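Rhamnonate dehydratase (Gibberella zeae PH-1, PDB 3FXG) probably catalyses the magnesium-dependent dehydration of rhamnonate, as a member of the enolase superfamily. Local coordinates at residues A[46-51]-A[191-196]; A[87-92]-A[130-135]; A[330-335]-A[342-347]. All coordinates share one frame; numbering follows the deposited sequence.

Interaction 1: residues A[46-51]-A[191-196]; sequences ASKWEQ and CPDDGH
A salt bridge between K48 and D193 is the polar link between segments 46-51 and 191-196. K48 NZ lies 3.1 Å from D193 OD2 and donates a hydrogen bond to it, while D193 OD1 is the farther oxygen, 3.6 Å from NZ. The lysine does not arrive end-on. The bends at chi3 and chi4 (63° and 66°) turn NZ back toward the carboxylate, which the lysine chain crosses at a slant. OD2 is modelled too tightly against this chain, so its exact place is doubtful, although the pairing of the two charges makes sense at this fairly exposed edge.

Beneath the ion pair the contact turns apolar and buried. S47 CB packs on C191 SG at 3.6 Å, with the two CB atoms 3.8 Å apart. The serine hydroxyl is turned to its own loop, where OG bonds to the backbone N of T44. Local folding presents both sides: residues 46-49 form a type I turn closed by W49 N to A46 O, and 192-194 form a short 3-10 turn. Within the first turn, K48 CB sits 4.0 Å above the centre of the W49 ring, against one face.

Segment 46-51 belongs to the long loop between helix 36-39 and strand 66-73, and here it meets the connection from barrel strand 184-187 into helix 195-213. This is consistent with the enolase-superfamily plan, in which capping-region loops lean over the barrel. R118 of the second subunit packs on K48 and its L111 on W49, while P192 and H196 lean on helix 229-238 through Y231 and E234.

Interaction 2: residues A[87-92]-A[130-135]; sequences PPACWL and IAVISV
A89 points its methyl at V132 on helix 128-148. V132 CG2 reaches past that methyl to the backbone, lying 3.6 Å from A89 CA and 3.8 Å from A89 CB. With so little side chain in the way, A89 CA and V132 CA are 5.6 Å apart. The other valine branch, CG1, stands anti to the backbone N (chi1 177°) and passes 3.9 Å from A89 O. C90 faces the other way, onto F67 of strand 66-73 and S16 and I18 of strand 11-19. W91 also turns off the helix pair; it packs on P88 of the second subunit and meets the ring of F404 in its own chain. One turn after A89, L92 comes back to the interface. Its extended chain (chi2 171°) brings CD1 to 4.0 Å from V132 CG2, the two side chains crossing at about a right angle, and L64 of the second subunit packs on the same leucine. V93 and F97 carry the contact with V132 further along helix 86-101. Contact between these segments of the capping domain is thus apolar, V132 methyls against A89 and L92, so fit rather than polar bonding holds them together.

Interaction 3: residues A[330-335]-A[342-347]; sequences YSYHFQ and PFQEYL
Q335 and Q344 meet with their amide planes 77° apart, each reaching toward the other segment. A bend at chi2 (-45°) swings the Q335 amide toward the main chain at F343, where NE2 donates a nearly straight bond to F343 O (2.8 Å, 172°). The acceptor lies in the Q335 amide plane, and NE2 also bonds to V322 O. The Q344 amide fills the angle between helix and strand, standing almost upright to the Y332 ring and meeting it at the edge, with Q344 CD 3.5 Å from Y332 CD1. Y332 OH comes to the edge of the Y346 ring, close to its plane, 3.1 Å from Y346 CE1. A water donates to Y332 OH at 2.9 Å and, weakly, to E345 O. The Y346 hydroxyl is taken by L357 O. The axes of helix segment 330-335 and strand 344-347 run nearly antiparallel, 9.4 Å apart at closest, and the strand pairs in parallel with 163-169 in the barrel wall. This buried helix-strand packing mixes one straight amide-to-carbonyl bond with aromatic and amide contacts and a weak water link, and the directional Q335 bond probably helps orient the helix end against the strand.

Interaction 2 comes from chain between the two halves of interaction 1, and interaction 3 follows both. Interaction 2 lies in the capping domain; interaction 3 joins the last helix before strand 344-347 to that barrel strand; interaction 1 bridges a loop preceding strand 66-73 and the barrel. Centres of interactions 2 and 3 are 22 Å apart, with nearest atoms about 7 Å apart, whereas interaction 1 is 32 Å from each, centre to centre. Interactions 1 and 2 both touch the second subunit, while interaction 3 is enclosed within its own chain. So interaction 1 is the link from loop to barrel, while the other two are each packed within a single domain.

Interaction 1: residues A[46-51]-A[191-196]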
ATOM      1  N   ALA A  46      31.782  -9.139 -13.091  1.00 17.23           N
ATOM      2  CA  ALA A  46      33.180  -9.228 -12.677  1.00 17.62           C
ATOM      3  C   ALA A  46      34.046  -8.087 -13.209  1.00 18.58           C
ATOM      4  O   ALA A  46      35.239  -8.022 -12.917  1.00 19.09           O
ATOM      5  CB  ALA A  46      33.766 -10.567 -13.117  1.00 18.53           C
ATOM      6  N   SER A  47      33.449  -7.186 -13.984  1.00 18.12           N
ATOM      7  CA  SER A  47      34.195  -6.064 -14.549  1.00 19.52           C
ATOM      8  C   SER A  47      34.743  -5.121 -13.485  1.00 20.13           C
ATOM      9  O   SER A  47      35.543  -4.234 -13.784  1.00 19.02           O
ATOM     10  CB  SER A  47      33.313  -5.286 -15.529  1.00 18.29           C
ATOM     11  OG  SER A  47      33.008  -6.079 -16.662  1.00 16.92           O
ATOM     12  N   LYS A  48      34.307  -5.319 -12.244  1.00 20.83           N
ATOM     13  CA  LYS A  48      34.753  -4.500 -11.121  1.00 23.08           C
ATOM     14  C   LYS A  48      36.253  -4.689 -10.877  1.00 23.14           C
ATOM     15  O   LYS A  48      36.913  -3.820 -10.306  1.00 24.76           O
ATOM     16  CB  LYS A  48      33.987  -4.894  -9.851  1.00 24.14           C
ATOM     17  CG  LYS A  48      32.466  -4.896 -10.000  1.00 26.43           C
ATOM     18  CD  LYS A  48      31.775  -5.487  -8.771  1.00 26.08           C
ATOM     19  CE  LYS A  48      32.030  -4.672  -7.511  1.00 27.92           C
ATOM     20  NZ  LYS A  48      31.417  -3.313  -7.566  1.00 28.04           N
ATOM     21  N   TRP A  49      36.788  -5.820 -11.326  1.00 20.78           N
ATOM     22  CA  TRP A  49      38.199  -6.132 -11.122  1.00 20.07           C
ATOM     23  C   TRP A  49      39.008  -6.172 -12.421  1.00 21.14           C
ATOM     24  O   TRP A  49      38.672  -6.895 -13.360  1.00 19.33           O
ATOM     25  CB  TRP A  49      38.297  -7.461 -10.370  1.00 17.90           C
ATOM     26  CG  TRP A  49      37.445  -7.457  -9.130  1.00 16.39           C
ATOM     27  CD1 TRP A  49      37.643  -6.705  -8.005  1.00 17.34           C
ATOM     28  CD2 TRP A  49      36.226  -8.184  -8.916  1.00 15.99           C
ATOM     29  NE1 TRP A  49      36.622  -6.916  -7.107  1.00 16.89           N
ATOM     30  CE2 TRP A  49      35.740  -7.819  -7.641  1.00 15.90           C
ATOM     31  CE3 TRP A  49      35.496  -9.108  -9.682  1.00 13.88           C
ATOM     32  CZ2 TRP A  49      34.553  -8.346  -7.108  1.00 17.01           C
ATOM     33  CZ3 TRP A  49      34.313  -9.632  -9.151  1.00 14.83           C
ATOM     34  CH2 TRP A  49      33.856  -9.247  -7.875  1.00 14.88           C
ATOM     35  N   GLU A  50      40.081  -5.386 -12.456  1.00 22.14           N
ATOM     36  CA  GLU A  50      40.950  -5.278 -13.627  1.00 23.80           C
ATOM     37  C   GLU A  50      41.340  -6.576 -14.327  1.00 23.30           C
ATOM     38  O   GLU A  50      41.214  -6.686 -15.548  1.00 22.69           O
ATOM     39  CB  GLU A  50      42.223  -4.507 -13.257  1.00 28.22           C
ATOM     40  CG  GLU A  50      42.025  -3.002 -13.189  1.00 34.46           C
ATOM     41  CD  GLU A  50      41.773  -2.387 -14.555  1.00 37.87           C
ATOM     42  OE1 GLU A  50      41.392  -1.198 -14.614  1.00 41.09           O
ATOM     43  OE2 GLU A  50      41.963  -3.092 -15.571  1.00 40.17           O
ATOM     44  N   GLN A  51      41.816  -7.556 -13.569  1.00 22.10           N
ATOM     45  CA  GLN A  51      42.232  -8.814 -14.174  1.00 22.83           C
ATOM     46  C   GLN A  51      41.085  -9.606 -14.798  1.00 21.96           C
ATOM     47  O   GLN A  51      41.319 -10.579 -15.510  1.00 20.34           O
ATOM     48  CB  GLN A  51      42.980  -9.687 -13.155  1.00 24.57           C
ATOM     49  CG  GLN A  51      42.146 -10.247 -12.005  1.00 26.24           C
ATOM     50  CD  GLN A  51      42.014  -9.297 -10.823  1.00 28.15           C
ATOM     51  OE1 GLN A  51      41.912  -9.736  -9.675  1.00 29.69           O
ATOM     52  NE2 GLN A  51      42.001  -7.998 -11.094  1.00 26.16           N
ATOM     53  N   CYS A 191      31.332  -0.962 -17.155  1.00 17.33           N
ATOM     54  CA  CYS A 191      30.555  -1.103 -15.929  1.00 18.47           C
ATOM     55  C   CYS A 191      30.601   0.160 -15.065  1.00 18.60           C
ATOM     56  O   CYS A 191      31.395   1.065 -15.313  1.00 18.55           O
ATOM     57  CB  CYS A 191      31.067  -2.301 -15.121  1.00 18.84           C
ATOM     58  SG  CYS A 191      32.636  -2.013 -14.262  1.00 23.61           S
ATOM     59  N   PRO A 192      29.743   0.233 -14.034  1.00 19.39           N
ATOM     60  CA  PRO A 192      29.688   1.393 -13.139  1.00 19.75           C
ATOM     61  C   PRO A 192      31.012   1.767 -12.469  1.00 20.39           C
ATOM     62  O   PRO A 192      31.266   2.941 -12.203  1.00 18.98           O
ATOM     63  CB  PRO A 192      28.621   0.991 -12.122  1.00 19.48           C
ATOM     64  CG  PRO A 192      27.700   0.132 -12.933  1.00 19.81           C
ATOM     65  CD  PRO A 192      28.673  -0.728 -13.706  1.00 20.32           C
ATOM     66  N   ASP A 193      31.853   0.775 -12.195  1.00 21.86           N
ATOM     67  CA  ASP A 193      33.128   1.045 -11.543  1.00 24.70           C
ATOM     68  C   ASP A 193      34.093   1.870 -12.388  1.00 24.99           C
ATOM     69  O   ASP A 193      35.141   2.293 -11.902  1.00 24.50           O
ATOM     70  CB  ASP A 193      33.785  -0.264 -11.106  1.00 27.82           C
ATOM     71  CG  ASP A 193      33.050  -0.917  -9.953  1.00 32.88           C
ATOM     72  OD1 ASP A 193      32.841  -0.239  -8.924  1.00 35.48           O
ATOM     73  OD2 ASP A 193      32.680  -2.101 -10.070  1.00 36.65           O
ATOM     74  N   ASP A 194      33.744   2.099 -13.649  1.00 24.63           N
ATOM     75  CA  ASP A 194      34.582   2.910 -14.524  1.00 24.92           C
ATOM     76  C   ASP A 194      34.163   4.370 -14.381  1.00 23.62           C
ATOM     77  O   ASP A 194      34.653   5.250 -15.088  1.00 23.82           O
ATOM     78  CB  ASP A 194      34.450   2.448 -15.978  1.00 26.86           C
ATOM     79  CG  ASP A 194      35.379   1.290 -16.306  1.00 30.27           C
ATOM     80  OD1 ASP A 194      35.641   0.461 -15.410  1.00 31.18           O
ATOM     81  OD2 ASP A 194      35.838   1.201 -17.463  1.00 33.12           O
ATOM     82  N   GLY A 195      33.242   4.610 -13.451  1.00 22.31           N
ATOM     83  CA  GLY A 195      32.771   5.954 -13.180  1.00 19.95           C
ATOM     84  C   GLY A 195      32.204   6.744 -14.342  1.00 21.29           C
ATOM     85  O   GLY A 195      31.777   6.186 -15.353  1.00 20.50           O
ATOM     86  N   HIS A 196      32.206   8.065 -14.185  1.00 21.23           N
ATOM     87  CA  HIS A 196      31.679   8.965 -15.198  1.00 23.74           C
ATOM     88  C   HIS A 196      32.405   8.864 -16.531  1.00 23.03           C
ATOM     89  O   HIS A 196      31.812   9.113 -17.579  1.00 21.74           O
ATOM     90  CB  HIS A 196      31.715  10.408 -14.691  1.00 28.22           C
ATOM     91  CG  HIS A 196      30.760  10.673 -13.569  1.00 34.42           C
ATOM     92  ND1 HIS A 196      30.912  10.125 -12.314  1.00 36.98           N
ATOM     93  CD2 HIS A 196      29.623  11.409 -13.523  1.00 36.96           C
ATOM     94  CE1 HIS A 196      29.911  10.510 -11.543  1.00 37.38           C
ATOM     95  NE2 HIS A 196      29.115  11.290 -12.252  1.00 37.87           N
TER

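Interaction 2: residues A[87-92]-A[130-135]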
ATOM      1  N   PRO A  87      30.567 -31.595 -17.464  1.00 14.77           N
ATOM      2  CA  PRO A  87      30.767 -32.701 -16.522  1.00 14.92           C
ATOM      3  C   PRO A  87      29.843 -32.718 -15.300  1.00 15.22           C
ATOM      4  O   PRO A  87      29.192 -33.724 -15.027  1.00 15.68           O
ATOM      5  CB  PRO A  87      32.242 -32.563 -16.141  1.00 16.14           C
ATOM      6  CG  PRO A  87      32.852 -32.012 -17.385  1.00 15.80           C
ATOM      7  CD  PRO A  87      31.851 -30.950 -17.787  1.00 15.19           C
ATOM      8  N   PRO A  88      29.773 -31.609 -14.545  1.00 15.01           N
ATOM      9  CA  PRO A  88      28.889 -31.630 -13.374  1.00 15.25           C
ATOM     10  C   PRO A  88      27.426 -31.896 -13.729  1.00 13.94           C
ATOM     11  O   PRO A  88      26.692 -32.512 -12.954  1.00 12.96           O
ATOM     12  CB  PRO A  88      29.119 -30.257 -12.738  1.00 16.37           C
ATOM     13  CG  PRO A  88      29.505 -29.392 -13.905  1.00 17.69           C
ATOM     14  CD  PRO A  88      30.424 -30.295 -14.695  1.00 15.96           C
ATOM     15  N   ALA A  89      27.010 -31.444 -14.908  1.00 14.32           N
ATOM     16  CA  ALA A  89      25.642 -31.654 -15.362  1.00 13.09           C
ATOM     17  C   ALA A  89      25.420 -33.144 -15.603  1.00 13.44           C
ATOM     18  O   ALA A  89      24.416 -33.710 -15.165  1.00 10.92           O
ATOM     19  CB  ALA A  89      25.383 -30.869 -16.645  1.00 12.43           C
ATOM     20  N   CYS A  90      26.367 -33.778 -16.293  1.00 12.84           N
ATOM     21  CA  CYS A  90      26.265 -35.205 -16.589  1.00 12.83           C
ATOM     22  C   CYS A  90      26.261 -36.041 -15.321  1.00 12.86           C
ATOM     23  O   CYS A  90      25.574 -37.058 -15.243  1.00 13.20           O
ATOM     24  CB  CYS A  90      27.421 -35.655 -17.485  1.00 13.75           C
ATOM     25  SG  CYS A  90      27.378 -34.962 -19.150  1.00 14.88           S
ATOM     26  N   TRP A  91      27.036 -35.614 -14.329  1.00 12.32           N
ATOM     27  CA  TRP A  91      27.109 -36.337 -13.063  1.00 12.49           C
ATOM     28  C   TRP A  91      25.726 -36.365 -12.419  1.00 12.53           C
ATOM     29  O   TRP A  91      25.272 -37.407 -11.946  1.00 12.34           O
ATOM     30  CB  TRP A  91      28.097 -35.650 -12.121  1.00 12.43           C
ATOM     31  CG  TRP A  91      28.479 -36.476 -10.931  1.00 12.90           C
ATOM     32  CD1 TRP A  91      29.552 -37.317 -10.824  1.00 12.65           C
ATOM     33  CD2 TRP A  91      27.795 -36.536  -9.673  1.00 14.76           C
ATOM     34  NE1 TRP A  91      29.582 -37.891  -9.576  1.00 14.25           N
ATOM     35  CE2 TRP A  91      28.515 -37.430  -8.849  1.00 13.81           C
ATOM     36  CE3 TRP A  91      26.642 -35.917  -9.161  1.00 14.79           C
ATOM     37  CZ2 TRP A  91      28.121 -37.726  -7.536  1.00 15.05           C
ATOM     38  CZ3 TRP A  91      26.248 -36.211  -7.854  1.00 16.68           C
ATOM     39  CH2 TRP A  91      26.990 -37.108  -7.056  1.00 16.01           C
ATOM     40  N   LEU A  92      25.056 -35.216 -12.411  1.00 12.15           N
ATOM     41  CA  LEU A  92      23.725 -35.111 -11.819  1.00 13.05           C
ATOM     42  C   LEU A  92      22.681 -35.911 -12.592  1.00 12.38           C
ATOM     43  O   LEU A  92      21.818 -36.557 -11.995  1.00 12.36           O
ATOM     44  CB  LEU A  92      23.304 -33.641 -11.735  1.00 11.89           C
ATOM     45  CG  LEU A  92      24.108 -32.784 -10.753  1.00 12.56           C
ATOM     46  CD1 LEU A  92      23.750 -31.317 -10.935  1.00 13.99           C
ATOM     47  CD2 LEU A  92      23.820 -33.233  -9.326  1.00 13.21           C
ATOM     48  N   ILE A 130      18.962 -26.829 -12.347  1.00 11.52           N
ATOM     49  CA  ILE A 130      17.796 -26.558 -13.175  1.00 11.57           C
ATOM     50  C   ILE A 130      18.167 -26.650 -14.654  1.00 12.40           C
ATOM     51  O   ILE A 130      17.347 -27.035 -15.483  1.00 12.26           O
ATOM     52  CB  ILE A 130      17.207 -25.162 -12.858  1.00 12.18           C
ATOM     53  CG1 ILE A 130      16.976 -25.032 -11.348  1.00 12.54           C
ATOM     54  CG2 ILE A 130      15.890 -24.968 -13.592  1.00  9.33           C
ATOM     55  CD1 ILE A 130      16.129 -26.153 -10.754  1.00 12.82           C
ATOM     56  N   ALA A 131      19.406 -26.292 -14.979  1.00 12.47           N
ATOM     57  CA  ALA A 131      19.869 -26.384 -16.355  1.00 12.00           C
ATOM     58  C   ALA A 131      19.870 -27.868 -16.757  1.00 12.43           C
ATOM     59  O   ALA A 131      19.534 -28.218 -17.890  1.00 12.15           O
ATOM     60  CB  ALA A 131      21.279 -25.795 -16.478  1.00 13.62           C
ATOM     61  N   VAL A 132      20.238 -28.738 -15.819  1.00 11.58           N
ATOM     62  CA  VAL A 132      20.270 -30.176 -16.087  1.00 11.54           C
ATOM     63  C   VAL A 132      18.857 -30.669 -16.385  1.00 13.52           C
ATOM     64  O   VAL A 132      18.618 -31.373 -17.371  1.00 12.59           O
ATOM     65  CB  VAL A 132      20.826 -30.961 -14.876  1.00 12.72           C
ATOM     66  CG1 VAL A 132      20.768 -32.458 -15.151  1.00 12.15           C
ATOM     67  CG2 VAL A 132      22.262 -30.526 -14.592  1.00 13.44           C
ATOM     68  N   ILE A 133      17.920 -30.289 -15.525  1.00 11.42           N
ATOM     69  CA  ILE A 133      16.535 -30.686 -15.705  1.00 12.01           C
ATOM     70  C   ILE A 133      16.011 -30.173 -17.045  1.00 11.82           C
ATOM     71  O   ILE A 133      15.269 -30.870 -17.732  1.00 11.69           O
ATOM     72  CB  ILE A 133      15.650 -30.137 -14.565  1.00 11.38           C
ATOM     73  CG1 ILE A 133      16.072 -30.774 -13.235  1.00 11.30           C
ATOM     74  CG2 ILE A 133      14.178 -30.428 -14.857  1.00 10.87           C
ATOM     75  CD1 ILE A 133      15.341 -30.219 -12.024  1.00 11.72           C
ATOM     76  N   SER A 134      16.412 -28.960 -17.418  1.00 10.41           N
ATOM     77  CA  SER A 134      15.961 -28.361 -18.673  1.00 10.26           C
ATOM     78  C   SER A 134      16.337 -29.197 -19.891  1.00 11.14           C
ATOM     79  O   SER A 134      15.513 -29.424 -20.778  1.00  9.70           O
ATOM     80  CB  SER A 134      16.548 -26.956 -18.838  1.00  8.95           C
ATOM     81  OG  SER A 134      16.160 -26.102 -17.776  1.00 12.25           O
ATOM     82  N   VAL A 135      17.587 -29.643 -19.940  1.00 10.20           N
ATOM     83  CA  VAL A 135      18.056 -30.438 -21.068  1.00 11.79           C
ATOM     84  C   VAL A 135      17.360 -31.795 -21.126  1.00 11.50           C
ATOM     85  O   VAL A 135      17.061 -32.303 -22.208  1.00 10.20           O
ATOM     86  CB  VAL A 135      19.586 -30.626 -21.006  1.00 12.64           C
ATOM     87  CG1 VAL A 135      20.054 -31.486 -22.168  1.00 13.15           C
ATOM     88  CG2 VAL A 135      20.271 -29.263 -21.059  1.00 12.12           C
TER

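Interaction 3: residues A[330-335]-A[342-347]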
ATOM      1  N   TYR A 330      15.069 -24.931 -29.805  1.00 15.70           N
ATOM      2  CA  TYR A 330      14.330 -25.127 -28.563  1.00 15.06           C
ATOM      3  C   TYR A 330      13.463 -23.902 -28.294  1.00 16.41           C
ATOM      4  O   TYR A 330      12.402 -24.002 -27.675  1.00 16.74           O
ATOM      5  CB  TYR A 330      15.295 -25.366 -27.401  1.00 13.81           C
ATOM      6  CG  TYR A 330      16.247 -26.507 -27.662  1.00 14.67           C
ATOM      7  CD1 TYR A 330      15.778 -27.728 -28.147  1.00 15.80           C
ATOM      8  CD2 TYR A 330      17.618 -26.360 -27.456  1.00 14.97           C
ATOM      9  CE1 TYR A 330      16.650 -28.775 -28.426  1.00 15.44           C
ATOM     10  CE2 TYR A 330      18.499 -27.402 -27.732  1.00 15.65           C
ATOM     11  CZ  TYR A 330      18.008 -28.604 -28.218  1.00 16.04           C
ATOM     12  OH  TYR A 330      18.871 -29.631 -28.515  1.00 16.19           O
ATOM     13  N   SER A 331      13.918 -22.745 -28.761  1.00 14.65           N
ATOM     14  CA  SER A 331      13.159 -21.519 -28.585  1.00 16.41           C
ATOM     15  C   SER A 331      12.276 -21.250 -29.802  1.00 14.69           C
ATOM     16  O   SER A 331      11.178 -20.713 -29.666  1.00 14.79           O
ATOM     17  CB  SER A 331      14.098 -20.336 -28.334  1.00 18.93           C
ATOM     18  OG  SER A 331      15.127 -20.283 -29.305  1.00 26.19           O
ATOM     19  N   TYR A 332      12.735 -21.636 -30.991  1.00 14.82           N
ATOM     20  CA  TYR A 332      11.940 -21.406 -32.196  1.00 12.69           C
ATOM     21  C   TYR A 332      10.585 -22.099 -32.108  1.00 12.07           C
ATOM     22  O   TYR A 332       9.552 -21.497 -32.397  1.00 11.83           O
ATOM     23  CB  TYR A 332      12.674 -21.900 -33.452  1.00 14.07           C
ATOM     24  CG  TYR A 332      14.078 -21.358 -33.607  1.00 15.84           C
ATOM     25  CD1 TYR A 332      14.465 -20.179 -32.970  1.00 15.42           C
ATOM     26  CD2 TYR A 332      15.024 -22.027 -34.388  1.00 17.31           C
ATOM     27  CE1 TYR A 332      15.754 -19.682 -33.100  1.00 16.68           C
ATOM     28  CE2 TYR A 332      16.319 -21.534 -34.526  1.00 16.80           C
ATOM     29  CZ  TYR A 332      16.674 -20.363 -33.877  1.00 17.17           C
ATOM     30  OH  TYR A 332      17.953 -19.871 -33.987  1.00 18.89           O
ATOM     31  N   HIS A 333      10.589 -23.365 -31.704  1.00 10.88           N
ATOM     32  CA  HIS A 333       9.344 -24.115 -31.606  1.00 13.13           C
ATOM     33  C   HIS A 333       8.401 -23.508 -30.578  1.00 13.16           C
ATOM     34  O   HIS A 333       7.182 -23.588 -30.717  1.00 11.70           O
ATOM     35  CB  HIS A 333       9.625 -25.580 -31.260  1.00 12.29           C
ATOM     36  CG  HIS A 333      10.051 -26.407 -32.435  1.00 12.72           C
ATOM     37  ND1 HIS A 333      11.288 -26.282 -33.030  1.00 15.64           N
ATOM     38  CD2 HIS A 333       9.403 -27.382 -33.118  1.00 11.42           C
ATOM     39  CE1 HIS A 333      11.387 -27.146 -34.025  1.00 10.45           C
ATOM     40  NE2 HIS A 333      10.257 -27.826 -34.099  1.00 14.95           N
ATOM     41  N   PHE A 334       8.973 -22.895 -29.550  1.00 12.37           N
ATOM     42  CA  PHE A 334       8.170 -22.268 -28.515  1.00 13.83           C
ATOM     43  C   PHE A 334       7.594 -20.941 -29.005  1.00 13.47           C
ATOM     44  O   PHE A 334       6.388 -20.711 -28.921  1.00 12.29           O
ATOM     45  CB  PHE A 334       9.018 -22.032 -27.264  1.00 14.42           C
ATOM     46  CG  PHE A 334       8.298 -21.289 -26.182  1.00 16.78           C
ATOM     47  CD1 PHE A 334       7.294 -21.904 -25.448  1.00 17.08           C
ATOM     48  CD2 PHE A 334       8.605 -19.958 -25.919  1.00 19.33           C
ATOM     49  CE1 PHE A 334       6.600 -21.203 -24.465  1.00 18.80           C
ATOM     50  CE2 PHE A 334       7.916 -19.249 -24.939  1.00 19.79           C
ATOM     51  CZ  PHE A 334       6.912 -19.875 -24.214  1.00 16.79           C
ATOM     52  N   GLN A 335       8.458 -20.070 -29.521  1.00 13.78           N
ATOM     53  CA  GLN A 335       8.034 -18.758 -30.007  1.00 13.60           C
ATOM     54  C   GLN A 335       6.961 -18.782 -31.083  1.00 13.23           C
ATOM     55  O   GLN A 335       6.102 -17.904 -31.135  1.00 13.97           O
ATOM     56  CB  GLN A 335       9.230 -17.968 -30.552  1.00 15.36           C
ATOM     57  CG  GLN A 335      10.171 -17.423 -29.498  1.00 20.44           C
ATOM     58  CD  GLN A 335       9.435 -16.788 -28.336  1.00 21.12           C
ATOM     59  OE1 GLN A 335       8.877 -17.488 -27.493  1.00 20.89           O
ATOM     60  NE2 GLN A 335       9.420 -15.458 -28.289  1.00 20.37           N
ATOM     61  N   PRO A 342       6.062 -12.700 -29.496  1.00 14.42           N
ATOM     62  CA  PRO A 342       6.207 -11.856 -30.690  1.00 14.53           C
ATOM     63  C   PRO A 342       7.392 -12.021 -31.634  1.00 15.55           C
ATOM     64  O   PRO A 342       7.246 -11.860 -32.845  1.00 13.49           O
ATOM     65  CB  PRO A 342       6.131 -10.445 -30.115  1.00 15.52           C
ATOM     66  CG  PRO A 342       6.825 -10.597 -28.813  1.00 15.89           C
ATOM     67  CD  PRO A 342       6.219 -11.883 -28.275  1.00 15.67           C
ATOM     68  N   PHE A 343       8.567 -12.311 -31.095  1.00 14.18           N
ATOM     69  CA  PHE A 343       9.733 -12.465 -31.945  1.00 14.57           C
ATOM     70  C   PHE A 343      10.817 -13.266 -31.265  1.00 14.03           C
ATOM     71  O   PHE A 343      10.639 -13.752 -30.149  1.00 15.99           O
ATOM     72  CB  PHE A 343      10.255 -11.093 -32.378  1.00 13.60           C
ATOM     73  CG  PHE A 343      10.308 -10.084 -31.266  1.00 13.88           C
ATOM     74  CD1 PHE A 343      11.344 -10.102 -30.340  1.00 15.06           C
ATOM     75  CD2 PHE A 343       9.311  -9.125 -31.138  1.00 15.23           C
ATOM     76  CE1 PHE A 343      11.384  -9.175 -29.295  1.00 15.08           C
ATOM     77  CE2 PHE A 343       9.342  -8.194 -30.097  1.00 16.83           C
ATOM     78  CZ  PHE A 343      10.384  -8.224 -29.174  1.00 13.31           C
ATOM     79  N   GLN A 344      11.950 -13.390 -31.941  1.00 15.72           N
ATOM     80  CA  GLN A 344      13.047 -14.189 -31.433  1.00 16.24           C
ATOM     81  C   GLN A 344      14.407 -13.515 -31.509  1.00 17.19           C
ATOM     82  O   GLN A 344      14.655 -12.669 -32.365  1.00 15.30           O
ATOM     83  CB  GLN A 344      13.093 -15.503 -32.219  1.00 16.18           C
ATOM     84  CG  GLN A 344      14.318 -16.335 -31.954  1.00 17.59           C
ATOM     85  CD  GLN A 344      14.103 -17.356 -30.873  1.00 16.72           C
ATOM     86  OE1 GLN A 344      15.049 -17.782 -30.216  1.00 19.50           O
ATOM     87  NE2 GLN A 344      12.858 -17.774 -30.692  1.00 14.72           N
ATOM     88  N   GLU A 345      15.290 -13.911 -30.601  1.00 17.71           N
ATOM     89  CA  GLU A 345      16.639 -13.381 -30.581  1.00 16.83           C
ATOM     90  C   GLU A 345      17.588 -14.365 -31.251  1.00 16.94           C
ATOM     91  O   GLU A 345      17.409 -15.580 -31.163  1.00 14.69           O
ATOM     92  CB  GLU A 345      17.122 -13.164 -29.146  1.00 19.15           C
ATOM     93  CG  GLU A 345      18.638 -12.996 -29.051  1.00 17.64           C
ATOM     94  CD  GLU A 345      19.151 -12.870 -27.628  1.00 19.15           C
ATOM     95  OE1 GLU A 345      18.681 -13.628 -26.755  1.00 20.93           O
ATOM     96  OE2 GLU A 345      20.041 -12.023 -27.387  1.00 14.30           O
ATOM     97  N   TYR A 346      18.584 -13.831 -31.942  1.00 17.35           N
ATOM     98  CA  TYR A 346      19.606 -14.668 -32.541  1.00 19.93           C
ATOM     99  C   TYR A 346      20.919 -14.040 -32.121  1.00 21.34           C
ATOM    100  O   TYR A 346      21.196 -12.885 -32.447  1.00 19.89           O
ATOM    101  CB  TYR A 346      19.536 -14.711 -34.062  1.00 21.16           C
ATOM    102  CG  TYR A 346      20.294 -15.910 -34.582  1.00 26.00           C
ATOM    103  CD1 TYR A 346      19.722 -17.181 -34.536  1.00 28.92           C
ATOM    104  CD2 TYR A 346      21.607 -15.793 -35.036  1.00 26.82           C
ATOM    105  CE1 TYR A 346      20.433 -18.310 -34.924  1.00 30.56           C
ATOM    106  CE2 TYR A 346      22.337 -16.921 -35.426  1.00 28.42           C
ATOM    107  CZ  TYR A 346      21.737 -18.176 -35.366  1.00 31.65           C
ATOM    108  OH  TYR A 346      22.424 -19.306 -35.746  1.00 33.89           O
ATOM    109  N   LEU A 347      21.705 -14.797 -31.367  1.00 23.44           N
ATOM    110  CA  LEU A 347      22.989 -14.322 -30.882  1.00 27.04           C
ATOM    111  C   LEU A 347      24.025 -14.548 -31.972  1.00 28.09           C
ATOM    112  O   LEU A 347      24.400 -15.688 -32.245  1.00 29.52           O
ATOM    113  CB  LEU A 347      23.365 -15.084 -29.606  1.00 28.45           C
ATOM    114  CG  LEU A 347      24.561 -14.626 -28.766  1.00 29.72           C
ATOM    115  CD1 LEU A 347      24.589 -15.416 -27.462  1.00 29.66           C
ATOM    116  CD2 LEU A 347      25.853 -14.822 -29.540  1.00 31.81           C
TER
HETATM  117  O   HOH W   1      18.836 -18.595 -31.537  1.00 20.08           O